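Local atomic coordinates of anthrone oxidase-like protein (Streptomyces ambofaciens, PDB entry 5F9P), a protein that probably acts as an oxygenase that cleaves a carbon-carbon bond, opening ring B oxidatively during atypical angucycline biosynthesis. Residues 190-194 with 195-199. Sequence-based numbering, arbitrary orientation.
Sequences RDQAP and QDQDE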
ATOM      1  N   ARG A 190     -11.584  12.102  -8.016  1.00 16.31           N
ATOM      2  CA  ARG A 190     -12.434  11.373  -7.087  1.00 16.68           C
ATOM      3  C   ARG A 190     -13.878  11.866  -7.164  1.00 21.40           C
ATOM      4  O   ARG A 190     -14.820  11.068  -7.186  1.00 17.85           O
ATOM      5  CB  ARG A 190     -11.916  11.536  -5.659  1.00 17.58           C
ATOM      6  CG  ARG A 190     -12.705  10.783  -4.601  1.00 19.32           C
ATOM      7  CD  ARG A 190     -12.326  11.253  -3.194  1.00 16.71           C
ATOM      8  NE  ARG A 190     -12.729  12.640  -2.960  1.00 22.33           N
ATOM      9  CZ  ARG A 190     -12.339  13.376  -1.919  1.00 26.61           C
ATOM     10  NH1 ARG A 190     -11.516  12.868  -1.001  1.00 24.61           N
ATOM     11  NH2 ARG A 190     -12.762  14.631  -1.802  1.00 24.57           N
ATOM     12  N   ASP A 191     -14.035  13.186  -7.228  1.00 19.75           N
ATOM     13  CA  ASP A 191     -15.338  13.818  -7.053  1.00 21.91           C
ATOM     14  C   ASP A 191     -16.061  14.135  -8.360  1.00 18.99           C
ATOM     15  O   ASP A 191     -17.063  14.849  -8.343  1.00 22.50           O
ATOM     16  CB  ASP A 191     -15.212  15.093  -6.188  1.00 20.23           C
ATOM     17  CG  ASP A 191     -14.806  14.786  -4.745  1.00 23.45           C
ATOM     18  OD1 ASP A 191     -15.109  13.670  -4.271  1.00 23.46           O
ATOM     19  OD2 ASP A 191     -14.173  15.645  -4.086  1.00 23.44           O
ATOM     20  N   GLN A 192     -15.569  13.623  -9.489  1.00 16.95           N
ATOM     21  CA  GLN A 192     -16.251  13.851 -10.754  1.00 18.62           C
ATOM     22  C   GLN A 192     -17.719  13.472 -10.603  1.00 19.41           C
ATOM     23  O   GLN A 192     -18.034  12.449  -9.995  1.00 17.25           O
ATOM     24  CB  GLN A 192     -15.645  13.005 -11.873  1.00 20.46           C
ATOM     25  CG  GLN A 192     -14.298  13.480 -12.373  1.00 22.89           C
ATOM     26  CD  GLN A 192     -13.708  12.555 -13.419  1.00 22.31           C
ATOM     27  OE1 GLN A 192     -14.033  11.364 -13.475  1.00 22.05           O
ATOM     28  NE2 GLN A 192     -12.826  13.097 -14.253  1.00 26.95           N
ATOM     29  N   ALA A 193     -18.605  14.295 -11.157  1.00 22.21           N
ATOM     30  CA  ALA A 193     -20.023  13.968 -11.242  1.00 21.06           C
ATOM     31  C   ALA A 193     -20.222  13.030 -12.424  1.00 19.34           C
ATOM     32  O   ALA A 193     -19.358  12.946 -13.298  1.00 20.10           O
ATOM     33  CB  ALA A 193     -20.844  15.230 -11.425  1.00 25.72           C
ATOM     34  N   PRO A 194     -21.364  12.328 -12.462  1.00 19.14           N
ATOM     35  CA  PRO A 194     -21.649  11.332 -13.495  1.00 18.11           C
ATOM     36  C   PRO A 194     -21.410  11.840 -14.899  1.00 18.32           C
ATOM     37  O   PRO A 194     -20.890  11.095 -15.734  1.00 18.11           O
ATOM     38  CB  PRO A 194     -23.132  11.027 -13.264  1.00 18.40           C
ATOM     39  CG  PRO A 194     -23.261  11.132 -11.809  1.00 16.76           C
ATOM     40  CD  PRO A 194     -22.422  12.338 -11.437  1.00 23.19           C
ATOM     41  N   GLN A 195     -21.752  13.098 -15.153  1.00 21.28           N
ATOM     42  CA  GLN A 195     -21.545  13.672 -16.482  1.00 23.86           C
ATOM     43  C   GLN A 195     -20.069  13.744 -16.862  1.00 26.43           C
ATOM     44  O   GLN A 195     -19.718  13.697 -18.050  1.00 25.71           O
ATOM     45  CB  GLN A 195     -22.197  15.060 -16.599  1.00 25.85           C
ATOM     46  CG  GLN A 195     -22.015  15.994 -15.379  1.00 28.87           C
ATOM     47  CD  GLN A 195     -23.010  15.716 -14.249  1.00 25.91           C
ATOM     48  OE1 GLN A 195     -23.726  14.716 -14.272  1.00 26.37           O
ATOM     49  NE2 GLN A 195     -23.057  16.612 -13.255  1.00 32.29           N
ATOM     50  N   ASP A 196     -19.194  13.841 -15.863  1.00 22.26           N
ATOM     51  CA  ASP A 196     -17.773  14.037 -16.164  1.00 19.78           C
ATOM     52  C   ASP A 196     -16.919  12.793 -16.048  1.00 21.54           C
ATOM     53  O   ASP A 196     -15.744  12.812 -16.409  1.00 18.10           O
ATOM     54  CB  ASP A 196     -17.197  15.165 -15.319  1.00 23.18           C
ATOM     55  CG  ASP A 196     -17.855  16.484 -15.630  1.00 25.45           C
ATOM     56  OD1 ASP A 196     -17.750  16.913 -16.799  1.00 29.15           O
ATOM     57  OD2 ASP A 196     -18.501  17.061 -14.731  1.00 24.36           O
ATOM     58  N   GLN A 197     -17.513  11.716 -15.546  1.00 18.97           N
ATOM     59  CA  GLN A 197     -16.827  10.439 -15.463  1.00 14.84           C
ATOM     60  C   GLN A 197     -16.791   9.755 -16.822  1.00 19.27           C
ATOM     61  O   GLN A 197     -17.787   9.729 -17.546  1.00 16.56           O
ATOM     62  CB  GLN A 197     -17.535   9.523 -14.473  1.00 15.14           C
ATOM     63  CG  GLN A 197     -17.506   9.989 -13.033  1.00 12.67           C
ATOM     64  CD  GLN A 197     -18.084   8.947 -12.093  1.00 17.71           C
ATOM     65  OE1 GLN A 197     -18.165   7.762 -12.434  1.00 13.39           O
ATOM     66  NE2 GLN A 197     -18.495   9.380 -10.911  1.00 15.38           N
ATOM     67  N   ASP A 198     -15.642   9.185 -17.152  1.00 15.15           N
ATOM     68  CA  ASP A 198     -15.526   8.290 -18.301  1.00 18.52           C
ATOM     69  C   ASP A 198     -16.455   7.078 -18.113  1.00 16.91           C
ATOM     70  O   ASP A 198     -16.628   6.603 -16.998  1.00 14.86           O
ATOM     71  CB  ASP A 198     -14.080   7.805 -18.428  1.00 18.41           C
ATOM     72  CG  ASP A 198     -13.742   7.350 -19.831  1.00 32.33           C
ATOM     73  OD1 ASP A 198     -14.239   6.273 -20.261  1.00 29.72           O
ATOM     74  OD2 ASP A 198     -12.974   8.080 -20.501  1.00 37.34           O
ATOM     75  N   GLU A 199     -17.049   6.579 -19.191  1.00 15.41           N
ATOM     76  CA  GLU A 199     -17.933   5.424 -19.065  1.00 17.20           C
ATOM     77  C   GLU A 199     -17.144   4.172 -18.687  1.00 13.73           C
ATOM     78  O   GLU A 199     -17.669   3.267 -18.049  1.00 12.44           O
ATOM     79  CB  GLU A 199     -18.768   5.216 -20.339  1.00 17.07           C
ATOM     80  CG  GLU A 199     -19.839   6.318 -20.564  1.00 14.36           C
ATOM     81  CD  GLU A 199     -20.911   6.325 -19.473  1.00 15.39           C
ATOM     82  OE1 GLU A 199     -21.441   5.230 -19.196  1.00 12.31           O
ATOM     83  OE2 GLU A 199     -21.220   7.407 -18.884  1.00 14.25           O
TER
HETATM   84  O   HOH W   1     -13.386   9.533 -15.481  1.00 17.54           O
HETATM   85  O   HOH W   2     -17.678  16.966 -12.115  1.00 26.59           O
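Asp196 N donates to Ala193 O over 2.7 Å, and this i to i+3 bond closes a type I beta-turn over Pro194 and Gln195, within the loop between helix 183-190 and helix 199-211. Gln197 N makes two further bonds, both weak, to Ala193 O and Pro194 O. The side chain of Gln197 folds back along the loop: its CG stands anti to its own carbonyl carbon (chi1 -65°) and the chain then runs extended, bringing NE2 to 3.2 Å from Gln192 O. That bond is almost straight (174°) and lies in the plane of the Gln197 amide, yet it meets the Gln192 carbonyl from above its plane. Two waters extend the network. One joins Gln192 OE1 to Asp198 N, and the other accepts from Ala193 N and donates to Asp196 OD2. Asp198 is the N-cap of helix 199-211, its OD1 accepting from Ala200 N; from that helix Arg201 donates to Arg190 O and Lys202 to Pro194 O. Aliphatic packing is modest: Gln192 CB rests 3.7 Å from Gln197 CG. Separately, the bent side chain of Gln195 brings its amide NE2 close to the Ala193 CB methyl, 3.2 Å, without a hydrogen bond. The contact is thus polar and superficial, none of its touching residues buried, and backbone carbonyls accept every direct hydrogen bond across it.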